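Local coordinates for protein LC-Est1C (Uncultured organism, PDB 3WYD) that hydrolyses carboxylic esters, being the C-terminal alpha/beta-hydrolase domain of a metagenome-derived esterase that carries a long N-terminal extension, at residues Tyr121-Ile126 against Ala135-Val140; Ile126-Pro131 against Ala150-Ile155; Gly144-Met149 against Ser173-Glu178; Pro156-His161 against Lys206-Trp211. All coordinates share one frame; numbering follows the deposited sequence.

Interaction 1: Tyr121-Ile126 against Ala135-Val140; sequences YGTWSI and AALAPV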
loop_
_atom_site.group_PDB
_atom_site.type_symbol
_atom_site.label_atom_id
_atom_site.label_comp_id
_atom_site.label_asym_id
_atom_site.label_seq_id
_atom_site.Cartn_x
_atom_site.Cartn_y
_atom_site.Cartn_z
ATOM N N TYR A 121 2.938 7.334 1.967
ATOM C CA TYR A 121 2.805 7.565 0.522
ATOM C C TYR A 121 1.637 8.481 0.214
ATOM O O TYR A 121 1.787 9.437 -0.553
ATOM C CB TYR A 121 2.605 6.219 -0.197
ATOM C CG TYR A 121 3.899 5.456 -0.506
ATOM C CD1 TYR A 121 4.449 4.590 0.412
ATOM C CD2 TYR A 121 4.556 5.626 -1.728
ATOM C CE1 TYR A 121 5.647 3.910 0.146
ATOM C CE2 TYR A 121 5.769 4.962 -1.993
ATOM C CZ TYR A 121 6.324 4.140 -1.022
ATOM O OH TYR A 121 7.499 3.487 -1.215
ATOM N N GLY A 122 0.517 8.254 0.886
ATOM C CA GLY A 122 -0.648 9.087 0.666
ATOM C C GLY A 122 -0.452 10.524 1.070
ATOM O O GLY A 122 -0.947 11.439 0.421
ATOM N N THR A 123 0.234 10.734 2.193
ATOM C CA THR A 123 0.509 12.113 2.630
ATOM C C THR A 123 1.213 12.903 1.527
ATOM O O THR A 123 0.836 14.039 1.226
ATOM C CB THR A 123 1.363 12.123 3.915
ATOM O OG1 THR A 123 0.605 11.568 4.994
ATOM C CG2 THR A 123 1.771 13.524 4.350
ATOM N N TRP A 124 2.265 12.327 0.972
ATOM C CA TRP A 124 2.953 13.036 -0.107
ATOM C C TRP A 124 2.127 13.141 -1.379
ATOM O O TRP A 124 2.116 14.213 -2.002
ATOM C CB TRP A 124 4.282 12.353 -0.437
ATOM C CG TRP A 124 5.483 12.961 0.311
ATOM C CD1 TRP A 124 5.747 14.289 0.468
ATOM C CD2 TRP A 124 6.544 12.254 0.977
ATOM N NE1 TRP A 124 6.922 14.454 1.172
ATOM C CE2 TRP A 124 7.479 13.220 1.417
ATOM C CE3 TRP A 124 6.847 10.892 1.132
ATOM C CZ2 TRP A 124 8.706 12.860 2.032
ATOM C CZ3 TRP A 124 8.034 10.514 1.792
ATOM C CH2 TRP A 124 8.936 11.522 2.263
ATOM N N SER A 125 1.518 12.043 -1.806
ATOM C CA SER A 125 0.841 12.105 -3.121
ATOM C C SER A 125 -0.369 13.020 -3.104
ATOM O O SER A 125 -0.613 13.778 -4.078
ATOM C CB SER A 125 0.493 10.721 -3.644
ATOM O OG SER A 125 -0.408 10.074 -2.807
ATOM N N ILE A 126 -1.141 12.996 -2.022
ATOM C CA ILE A 126 -2.295 13.888 -1.933
ATOM C C ILE A 126 -1.880 15.343 -1.895
ATOM O O ILE A 126 -2.473 16.190 -2.534
ATOM C CB ILE A 126 -3.206 13.492 -0.776
ATOM C CG1 ILE A 126 -3.766 12.098 -1.043
ATOM C CG2 ILE A 126 -4.272 14.588 -0.468
ATOM C CD1 ILE A 126 -4.502 11.570 0.251
ATOM N N ALA A 135 -0.899 22.898 5.563
ATOM C CA ALA A 135 0.062 23.797 6.210
ATOM C C ALA A 135 1.418 23.131 6.401
ATOM O O ALA A 135 2.477 23.773 6.270
ATOM C CB ALA A 135 -0.495 24.289 7.546
ATOM N N ALA A 136 1.404 21.847 6.724
ATOM C CA ALA A 136 2.633 21.085 6.922
ATOM C C ALA A 136 2.280 19.603 6.836
ATOM O O ALA A 136 1.090 19.209 6.938
ATOM C CB ALA A 136 3.203 21.401 8.293
ATOM N N LEU A 137 3.302 18.785 6.579
ATOM C CA LEU A 137 3.096 17.353 6.338
ATOM C C LEU A 137 4.040 16.528 7.184
ATOM O O LEU A 137 5.157 16.968 7.475
ATOM C CB LEU A 137 3.382 16.990 4.874
ATOM C CG LEU A 137 2.624 17.808 3.831
ATOM C CD1 LEU A 137 3.258 17.526 2.458
ATOM C CD2 LEU A 137 1.157 17.460 3.813
ATOM N N ALA A 138 3.663 15.288 7.523
ATOM C CA ALA A 138 4.580 14.377 8.227
ATOM C C ALA A 138 4.383 12.937 7.725
ATOM O O ALA A 138 3.703 12.114 8.371
ATOM C CB ALA A 138 4.371 14.478 9.753
ATOM N N PRO A 139 5.001 12.602 6.588
ATOM C CA PRO A 139 4.972 11.189 6.154
ATOM C C PRO A 139 5.922 10.291 6.938
ATOM O O PRO A 139 7.130 10.623 7.127
ATOM C CB PRO A 139 5.383 11.262 4.677
ATOM C CG PRO A 139 6.216 12.527 4.610
ATOM C CD PRO A 139 5.691 13.484 5.636
ATOM N N VAL A 140 5.396 9.141 7.357
ATOM C CA VAL A 140 6.156 8.192 8.183
ATOM C C VAL A 140 6.276 6.844 7.452
ATOM O O VAL A 140 5.255 6.238 7.110
ATOM C CB VAL A 140 5.441 7.993 9.542
ATOM C CG1 VAL A 140 6.230 7.006 10.411
ATOM C CG2 VAL A 140 5.323 9.372 10.270
#
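Segment 121-126, part of helix 118-129, runs roughly antiparallel to strand 136-140, at 143° with 7.4 Å between the axes, and T123 and P139 bring their CA atoms closest. W124 and P139 carry the tighter half of the contact. Their side chains cross at about a right angle, with P139 CG over one face of the indole, 3.4 Å from the centroid of the six-membered ring and only 9° off the normal: a CH-pi contact. P139 CB sits farther toward the rim, 3.9 Å from W124 CE3. The preceding residue, T123, has its methyl opposite the backbone N, which lays CG2 on the strand, 3.9 Å from L137 CB and 4.1 Å from P139 CD; the T123 and L137 side chains slide past each other in opposite directions. The polar ends look elsewhere. T123 OG1 bonds back to G119 O, a residue of the likely nucleophile elbow, and W124 NE1 bonds to Q157 OE1. Between these two segments of the beta-alpha-beta unit the contact is therefore apolar, with no hydrogen bond crossing, while T123 OG1 is satisfied within its own helix and W124 NE1 by the next strand.

Interaction 2: Ile126-Pro131 against Ala150-Ile155; sequences IAMNHP and ANIAHI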
loop_
_atom_site.group_PDB
_atom_site.type_symbol
_atom_site.label_atom_id
_atom_site.label_comp_id
_atom_site.label_asym_id
_atom_site.label_seq_id
_atom_site.Cartn_x
_atom_site.Cartn_y
_atom_site.Cartn_z
ATOM N N ILE A 126 -1.141 12.996 -2.022
ATOM C CA ILE A 126 -2.295 13.888 -1.933
ATOM C C ILE A 126 -1.880 15.343 -1.895
ATOM O O ILE A 126 -2.473 16.190 -2.534
ATOM C CB ILE A 126 -3.206 13.492 -0.776
ATOM C CG1 ILE A 126 -3.766 12.098 -1.043
ATOM C CG2 ILE A 126 -4.272 14.588 -0.468
ATOM C CD1 ILE A 126 -4.502 11.570 0.251
ATOM N N ALA A 127 -0.862 15.664 -1.100
ATOM C CA ALA A 127 -0.390 17.024 -1.022
ATOM C C ALA A 127 0.137 17.498 -2.388
ATOM O O ALA A 127 -0.057 18.645 -2.768
ATOM C CB ALA A 127 0.701 17.134 0.060
ATOM N N MET A 128 0.829 16.628 -3.117
ATOM C CA MET A 128 1.326 17.074 -4.446
ATOM C C MET A 128 0.198 17.421 -5.394
ATOM O O MET A 128 0.328 18.314 -6.232
ATOM C CB MET A 128 2.204 16.027 -5.073
ATOM C CG MET A 128 3.543 15.851 -4.323
ATOM S SD MET A 128 4.503 14.487 -4.962
ATOM C CE MET A 128 5.947 14.659 -3.936
ATOM N N ASN A 129 -0.899 16.705 -5.266
ATOM C CA ASN A 129 -2.080 17.022 -6.086
ATOM C C ASN A 129 -2.937 18.202 -5.632
ATOM O O ASN A 129 -3.761 18.758 -6.389
ATOM C CB ASN A 129 -2.930 15.785 -6.236
ATOM C CG ASN A 129 -2.320 14.802 -7.226
ATOM O OD1 ASN A 129 -1.591 15.193 -8.151
ATOM N ND2 ASN A 129 -2.599 13.530 -7.031
ATOM N N HIS A 130 -2.737 18.567 -4.378
ATOM C CA HIS A 130 -3.488 19.637 -3.742
ATOM C C HIS A 130 -2.523 20.439 -2.931
ATOM O O HIS A 130 -2.647 20.543 -1.704
ATOM C CB HIS A 130 -4.583 19.060 -2.825
ATOM C CG HIS A 130 -5.596 18.288 -3.571
ATOM N ND1 HIS A 130 -5.484 16.941 -3.794
ATOM C CD2 HIS A 130 -6.656 18.707 -4.299
ATOM C CE1 HIS A 130 -6.476 16.542 -4.575
ATOM N NE2 HIS A 130 -7.209 17.594 -4.873
ATOM N N PRO A 131 -1.622 21.149 -3.616
ATOM C CA PRO A 131 -0.488 21.782 -2.977
ATOM C C PRO A 131 -0.846 22.997 -2.130
ATOM O O PRO A 131 -0.007 23.509 -1.380
ATOM C CB PRO A 131 0.404 22.149 -4.164
ATOM C CG PRO A 131 -0.537 22.299 -5.302
ATOM C CD PRO A 131 -1.512 21.196 -5.082
ATOM N N ALA A 150 9.187 19.604 -5.900
ATOM C CA ALA A 150 9.190 21.030 -6.163
ATOM C C ALA A 150 7.800 21.705 -5.970
ATOM O O ALA A 150 7.697 22.842 -5.479
ATOM C CB ALA A 150 9.689 21.269 -7.622
ATOM N N ASN A 151 6.764 20.897 -6.246
ATOM C CA ASN A 151 5.342 21.274 -6.152
ATOM C C ASN A 151 4.951 21.675 -4.735
ATOM O O ASN A 151 4.027 22.474 -4.552
ATOM C CB ASN A 151 4.409 20.071 -6.529
ATOM C CG ASN A 151 4.352 19.803 -8.020
ATOM O OD1 ASN A 151 5.118 20.375 -8.790
ATOM N ND2 ASN A 151 3.442 18.913 -8.433
ATOM N N ILE A 152 5.650 21.098 -3.760
ATOM C CA ILE A 152 5.289 21.237 -2.336
ATOM C C ILE A 152 6.459 21.811 -1.530
ATOM O O ILE A 152 6.510 21.683 -0.305
ATOM C CB ILE A 152 4.797 19.876 -1.712
ATOM C CG1 ILE A 152 5.854 18.781 -1.885
ATOM C CG2 ILE A 152 3.495 19.464 -2.373
ATOM C CD1 ILE A 152 5.493 17.472 -1.106
ATOM N N ALA A 153 7.392 22.478 -2.211
ATOM C CA ALA A 153 8.550 23.051 -1.517
ATOM C C ALA A 153 8.199 24.144 -0.521
ATOM O O ALA A 153 8.986 24.433 0.368
ATOM C CB ALA A 153 9.579 23.557 -2.536
ATOM N N HIS A 154 7.024 24.769 -0.687
ATOM C CA HIS A 154 6.561 25.737 0.280
ATOM C C HIS A 154 5.894 25.135 1.510
ATOM O O HIS A 154 5.488 25.869 2.402
ATOM C CB HIS A 154 5.540 26.644 -0.418
ATOM C CG HIS A 154 4.341 25.908 -0.921
ATOM N ND1 HIS A 154 4.397 25.035 -1.986
ATOM C CD2 HIS A 154 3.061 25.878 -0.473
ATOM C CE1 HIS A 154 3.200 24.506 -2.182
ATOM N NE2 HIS A 154 2.371 25.007 -1.277
ATOM N N ILE A 155 5.758 23.806 1.544
ATOM C CA ILE A 155 5.107 23.132 2.681
ATOM C C ILE A 155 6.165 22.488 3.578
ATOM O O ILE A 155 6.872 21.583 3.131
ATOM C CB ILE A 155 4.140 22.039 2.193
ATOM C CG1 ILE A 155 3.145 22.653 1.172
ATOM C CG2 ILE A 155 3.390 21.412 3.391
ATOM C CD1 ILE A 155 2.209 21.611 0.588
#
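P131 and I152 sit at the heart of the contact between the end of helix 118-129 and the loop leading into strand 157-162. The packed part is built round I152. Its CG1 lies between the backbone N and the carbonyl carbon (chi1 56°), which sets CG2 anti to the carbonyl carbon, against the last helical turn, 3.7 Å from A127 O and 3.8 Å from M128 CA. The other branch crosses the extended M128 chain at a slant, and M128 CE lies 4.0 Å from I152 CD1. Close by, N151 O is 3.7 Å from P131 CB. Beside this, P131 O takes the one hydrogen bond across the contact, from H154 NE2 at 2.8 Å with an N-H...O angle of 149°; the oxygen lies close to the imidazole plane, while the donor is tilted 33° from the carbonyl plane. I155 CD1 closes on the same oxygen at 3.5 Å. Toward solvent the fit is looser: the exposed N151 side chain merely brings ND2 to 3.9 Å from M128 O. The loop returns through a type I turn, I152 to I155. The arrangement is a helix C-terminus packed on the connection between two parallel strands of an alpha/beta-hydrolase sheet.

Interaction 3: Gly144-Met149 against Ser173-Glu178; sequences GNPLGM and SRVMVE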
loop_
_atom_site.group_PDB
_atom_site.type_symbol
_atom_site.label_atom_id
_atom_site.label_comp_id
_atom_site.label_asym_id
_atom_site.label_seq_id
_atom_site.Cartn_x
_atom_site.Cartn_y
_atom_site.Cartn_z
ATOM N N GLY A 144 7.601 8.163 -2.424
ATOM C CA GLY A 144 6.804 8.775 -3.480
ATOM C C GLY A 144 7.639 9.111 -4.696
ATOM O O GLY A 144 8.632 8.420 -4.971
ATOM N N ASN A 145 7.197 10.141 -5.421
ATOM C CA ASN A 145 7.847 10.544 -6.671
ATOM C C ASN A 145 8.711 11.734 -6.340
ATOM O O ASN A 145 8.200 12.847 -6.086
ATOM C CB ASN A 145 6.790 10.999 -7.667
ATOM C CG ASN A 145 7.418 11.680 -8.893
ATOM O OD1 ASN A 145 8.606 11.508 -9.168
ATOM N ND2 ASN A 145 6.660 12.575 -9.512
ATOM N N PRO A 146 10.015 11.522 -6.306
ATOM C CA PRO A 146 10.857 12.671 -5.907
ATOM C C PRO A 146 10.724 13.889 -6.835
ATOM O O PRO A 146 10.946 15.039 -6.412
ATOM C CB PRO A 146 12.279 12.093 -5.873
ATOM C CG PRO A 146 12.201 10.777 -6.667
ATOM C CD PRO A 146 10.782 10.272 -6.469
ATOM N N LEU A 147 10.372 13.652 -8.094
ATOM C CA LEU A 147 10.156 14.770 -9.027
ATOM C C LEU A 147 8.983 15.690 -8.712
ATOM O O LEU A 147 8.893 16.790 -9.263
ATOM C CB LEU A 147 10.115 14.259 -10.484
ATOM C CG LEU A 147 11.414 13.576 -10.944
ATOM C CD1 LEU A 147 11.278 12.854 -12.333
ATOM C CD2 LEU A 147 12.636 14.553 -10.952
ATOM N N GLY A 148 8.115 15.294 -7.785
ATOM C CA GLY A 148 7.008 16.137 -7.356
ATOM C C GLY A 148 7.308 17.017 -6.151
ATOM O O GLY A 148 6.451 17.754 -5.681
ATOM N N MET A 149 8.503 16.898 -5.597
ATOM C CA MET A 149 8.820 17.658 -4.392
ATOM C C MET A 149 8.869 19.176 -4.667
ATOM O O MET A 149 8.569 19.997 -3.772
ATOM C CB MET A 149 10.115 17.129 -3.764
ATOM C CG MET A 149 9.965 15.639 -3.253
ATOM S SD MET A 149 8.831 15.432 -1.910
ATOM C CE MET A 149 9.744 16.244 -0.612
ATOM N N SER A 173 12.459 7.219 1.640
ATOM C CA SER A 173 12.362 8.544 2.245
ATOM C C SER A 173 13.606 9.352 1.882
ATOM O O SER A 173 13.527 10.578 1.702
ATOM C CB SER A 173 12.205 8.463 3.761
ATOM O OG SER A 173 10.852 8.247 4.093
ATOM N N ARG A 174 14.777 8.711 1.862
ATOM C CA ARG A 174 16.007 9.484 1.635
ATOM C C ARG A 174 15.924 10.225 0.312
ATOM O O ARG A 174 16.351 11.375 0.233
ATOM C CB ARG A 174 17.220 8.564 1.661
ATOM C CG ARG A 174 17.561 7.995 2.998
ATOM C CD ARG A 174 18.727 6.997 2.871
ATOM N NE ARG A 174 19.157 6.516 4.174
ATOM C CZ ARG A 174 19.977 5.481 4.362
ATOM N NH1 ARG A 174 20.427 4.797 3.314
ATOM N NH2 ARG A 174 20.238 5.076 5.595
ATOM N N VAL A 175 15.414 9.592 -0.734
ATOM C CA VAL A 175 15.395 10.252 -2.041
ATOM C C VAL A 175 14.438 11.445 -2.058
ATOM O O VAL A 175 14.664 12.423 -2.773
ATOM C CB VAL A 175 15.124 9.303 -3.195
ATOM C CG1 VAL A 175 16.289 8.282 -3.319
ATOM C CG2 VAL A 175 13.765 8.629 -3.066
ATOM N N MET A 176 13.372 11.379 -1.252
ATOM C CA MET A 176 12.417 12.472 -1.198
ATOM C C MET A 176 12.985 13.668 -0.439
ATOM O O MET A 176 12.873 14.782 -0.874
ATOM C CB MET A 176 11.151 12.006 -0.479
ATOM C CG MET A 176 10.409 10.867 -1.140
ATOM S SD MET A 176 9.732 11.262 -2.782
ATOM C CE MET A 176 8.146 11.923 -2.283
ATOM N N VAL A 177 13.669 13.392 0.665
ATOM C CA VAL A 177 14.350 14.431 1.444
ATOM C C VAL A 177 15.429 15.094 0.572
ATOM O O VAL A 177 15.542 16.323 0.583
ATOM C CB VAL A 177 14.968 13.841 2.720
ATOM C CG1 VAL A 177 15.783 14.909 3.478
ATOM C CG2 VAL A 177 13.884 13.312 3.640
ATOM N N GLU A 178 16.217 14.298 -0.153
ATOM C CA GLU A 178 17.270 14.847 -1.040
ATOM C C GLU A 178 16.654 15.784 -2.069
ATOM O O GLU A 178 17.142 16.928 -2.271
ATOM C CB GLU A 178 17.997 13.672 -1.702
ATOM C CG GLU A 178 19.066 13.986 -2.693
ATOM C CD GLU A 178 19.758 12.706 -3.119
ATOM O OE1 GLU A 178 19.106 11.861 -3.792
ATOM O OE2 GLU A 178 20.867 12.457 -2.611
#
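M176 lays its sulfur over the faces of two successive peptide planes, G144-N145 and N145-P146. SD stands almost straight above G144 C at 3.6 Å and above P146 N at 3.5 Å, as if set into the bend between the two planes. At N145 the chain goes on into an Asx turn: N145 OD1 accepts from L147 N at 3.0 Å, the donor lying well above the amide plane rather than at its edge, just where the chain enters the 3-10 segment 146-148. M176 comes from helix 171-181. The methionine is folded at both chi2 (-64°) and chi3 (-88°), a curl that turns its CE back to the loop, 3.6 Å from G144 CA. M149 is curled in the same sense and crosses it at about a right angle. On the outer side, P146 CB rests on V175 O at 3.9 Å, and the P146 ring only grazes the valine methyl. No hydrogen bond spans this apolar contact, made largely by two methionines; W124 and M128 of helix 118-129 also touch both of them. At its inner end M149 SD meets M176 CE at 3.6 Å, and M149 CE lies 3.5 Å from the backbone oxygen M176 O.

Interaction 4: Pro156-His161 against Lys206-Trp211; sequences PQLVVH and KDVFDW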
loop_
_atom_site.group_PDB
_atom_site.type_symbol
_atom_site.label_atom_id
_atom_site.label_comp_id
_atom_site.label_asym_id
_atom_site.label_seq_id
_atom_site.Cartn_x
_atom_site.Cartn_y
_atom_site.Cartn_z
ATOM N N PRO A 156 6.282 22.950 4.827
ATOM C CA PRO A 156 7.308 22.348 5.717
ATOM C C PRO A 156 6.955 20.886 6.029
ATOM O O PRO A 156 5.787 20.566 6.334
ATOM C CB PRO A 156 7.234 23.199 6.991
ATOM C CG PRO A 156 6.624 24.492 6.544
ATOM C CD PRO A 156 5.635 24.122 5.410
ATOM N N GLN A 157 7.967 20.028 5.978
ATOM C CA GLN A 157 7.741 18.607 6.057
ATOM C C GLN A 157 8.621 18.013 7.146
ATOM O O GLN A 157 9.825 18.304 7.217
ATOM C CB GLN A 157 8.089 17.972 4.720
ATOM C CG GLN A 157 7.035 18.359 3.652
ATOM C CD GLN A 157 7.505 18.103 2.231
ATOM O OE1 GLN A 157 7.902 16.997 1.890
ATOM N NE2 GLN A 157 7.597 19.174 1.436
ATOM N N LEU A 158 8.040 17.156 7.980
ATOM C CA LEU A 158 8.758 16.271 8.871
ATOM C C LEU A 158 8.673 14.855 8.342
ATOM O O LEU A 158 7.563 14.348 8.138
ATOM C CB LEU A 158 8.078 16.318 10.252
ATOM C CG LEU A 158 8.683 15.311 11.247
ATOM C CD1 LEU A 158 10.048 15.841 11.718
ATOM C CD2 LEU A 158 7.804 15.127 12.454
ATOM N N VAL A 159 9.816 14.263 8.038
ATOM C CA VAL A 159 9.865 12.948 7.431
ATOM C C VAL A 159 10.469 11.986 8.446
ATOM O O VAL A 159 11.478 12.295 9.026
ATOM C CB VAL A 159 10.733 12.949 6.174
ATOM C CG1 VAL A 159 10.785 11.541 5.537
ATOM C CG2 VAL A 159 10.167 13.961 5.142
ATOM N N VAL A 160 9.825 10.831 8.655
ATOM C CA VAL A 160 10.325 9.819 9.621
ATOM C C VAL A 160 10.495 8.497 8.919
ATOM O O VAL A 160 9.622 8.094 8.128
ATOM C CB VAL A 160 9.345 9.645 10.763
ATOM C CG1 VAL A 160 9.806 8.536 11.708
ATOM C CG2 VAL A 160 9.148 10.942 11.519
ATOM N N HIS A 161 11.656 7.846 9.083
ATOM C CA HIS A 161 11.805 6.508 8.502
ATOM C C HIS A 161 12.810 5.749 9.315
ATOM O O HIS A 161 13.802 6.327 9.761
ATOM C CB HIS A 161 12.309 6.581 7.033
ATOM C CG HIS A 161 11.788 5.496 6.136
ATOM N ND1 HIS A 161 10.984 5.774 5.051
ATOM C CD2 HIS A 161 11.918 4.148 6.178
ATOM C CE1 HIS A 161 10.698 4.649 4.414
ATOM N NE2 HIS A 161 11.203 3.639 5.113
ATOM N N LYS A 206 4.932 12.575 19.003
ATOM C CA LYS A 206 5.273 13.859 19.636
ATOM C C LYS A 206 5.961 14.796 18.670
ATOM O O LYS A 206 5.675 15.988 18.654
ATOM C CB LYS A 206 6.183 13.632 20.875
ATOM C CG LYS A 206 6.502 14.928 21.624
ATOM C CD LYS A 206 7.416 14.667 22.833
ATOM C CE LYS A 206 7.652 15.933 23.645
ATOM N NZ LYS A 206 8.414 16.954 22.874
ATOM N N ASP A 207 6.875 14.249 17.866
ATOM C CA ASP A 207 7.613 15.060 16.919
ATOM C C ASP A 207 6.653 15.595 15.840
ATOM O O ASP A 207 6.807 16.713 15.368
ATOM C CB ASP A 207 8.694 14.215 16.268
ATOM C CG ASP A 207 9.659 13.636 17.287
ATOM O OD1 ASP A 207 10.585 14.374 17.667
ATOM O OD2 ASP A 207 9.482 12.466 17.701
ATOM N N VAL A 208 5.723 14.763 15.410
ATOM C CA VAL A 208 4.733 15.210 14.403
ATOM C C VAL A 208 3.884 16.384 14.923
ATOM O O VAL A 208 3.743 17.407 14.226
ATOM C CB VAL A 208 3.804 14.045 14.016
ATOM C CG1 VAL A 208 2.594 14.494 13.187
ATOM C CG2 VAL A 208 4.581 12.942 13.303
ATOM N N PHE A 209 3.341 16.261 16.137
ATOM C CA PHE A 209 2.535 17.347 16.687
ATOM C C PHE A 209 3.396 18.565 16.991
ATOM O O PHE A 209 2.938 19.698 16.801
ATOM C CB PHE A 209 1.746 16.878 17.903
ATOM C CG PHE A 209 0.483 16.159 17.529
ATOM C CD1 PHE A 209 -0.700 16.884 17.356
ATOM C CD2 PHE A 209 0.463 14.781 17.356
ATOM C CE1 PHE A 209 -1.864 16.256 17.000
ATOM C CE2 PHE A 209 -0.714 14.125 17.058
ATOM C CZ PHE A 209 -1.880 14.845 16.880
ATOM N N ASP A 210 4.645 18.366 17.409
ATOM C CA ASP A 210 5.546 19.513 17.601
ATOM C C ASP A 210 5.704 20.268 16.287
ATOM O O ASP A 210 5.720 21.491 16.270
ATOM C CB ASP A 210 6.942 19.082 18.063
ATOM C CG ASP A 210 7.002 18.671 19.542
ATOM O OD1 ASP A 210 6.011 18.827 20.264
ATOM O OD2 ASP A 210 8.053 18.093 19.934
ATOM N N TRP A 211 5.857 19.541 15.190
ATOM C CA TRP A 211 6.008 20.147 13.862
ATOM C C TRP A 211 4.756 20.903 13.451
ATOM O O TRP A 211 4.833 22.028 12.941
ATOM C CB TRP A 211 6.300 19.031 12.830
ATOM C CG TRP A 211 6.755 19.562 11.489
ATOM C CD1 TRP A 211 6.046 19.577 10.321
ATOM C CD2 TRP A 211 8.042 20.071 11.194
ATOM N NE1 TRP A 211 6.826 20.079 9.301
ATOM C CE2 TRP A 211 8.059 20.395 9.806
ATOM C CE3 TRP A 211 9.196 20.272 11.964
ATOM C CZ2 TRP A 211 9.198 20.896 9.167
ATOM C CZ3 TRP A 211 10.320 20.790 11.347
ATOM C CH2 TRP A 211 10.307 21.132 9.961
#
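W211, on helix 205-213, lays its indole along the start of strand 157-162, the helix running nearly antiparallel to the strand at 171°. From CB outward, each atom of the tryptophan named here meets the strand. CB lies 4.1 Å from L158 CB. With CG anti to the backbone N (chi1 -168°), the ring is carried onto the strand, and L158 CB comes to sit over the five-membered ring, 3.7 Å from its centroid: a CH-pi contact. CD1 skirts the same methylene. At NE1 the ring turns polar: its N-H points straight at P156 O, 3.2 Å away with an N-H...O angle of 175°. The oxygen lies in the indole plane, but the donor stands above the carbonyl plane, so the bond is straight at the nitrogen and poorly aimed at the acceptor. Next, CE2 lies 3.6 Å from Q157 C, and CZ2 meets both P156 CB at 3.7 Å and Q157 O at 3.3 Å; CH2, farther along the rim, is a little more distant from that oxygen. The indole also meets the ring of H215. Beyond it, L158 CD2 slots against the helix backbone, 3.5 Å from D207 O, and touches the V208 methyl CG2. This is a C-terminal helix packed against parallel strands 136-140 and 157-162 of an alpha/beta-hydrolase sheet, V208 and W211 reaching the former.

In the fold
Interactions 1 and 4 use strands 136-140 and 157-162, neighbours in the central sheet; 2 and 3 involve the loop joining them. Interactions 1 and 2 share I126 and helix 118-129, their centres about 9 Å apart; interaction 3 lies about 11 and 12 Å from them, where W124, M128, M149 and M176 pack together. The W124-Q157 hydrogen bond joins interaction 4 to interaction 1, about 10 Å away. Along the chain 1 and 2, 2 and 3, and 3 and 4 alternate; 1 closes before 3 and 4 open, and 2 before 4. Interaction 1 ties the helix after the likely nucleophile elbow to the sheet, 2 to the loop; 3 ties the loop to helix 171-181, and 4 helix 205-213 to the sheet.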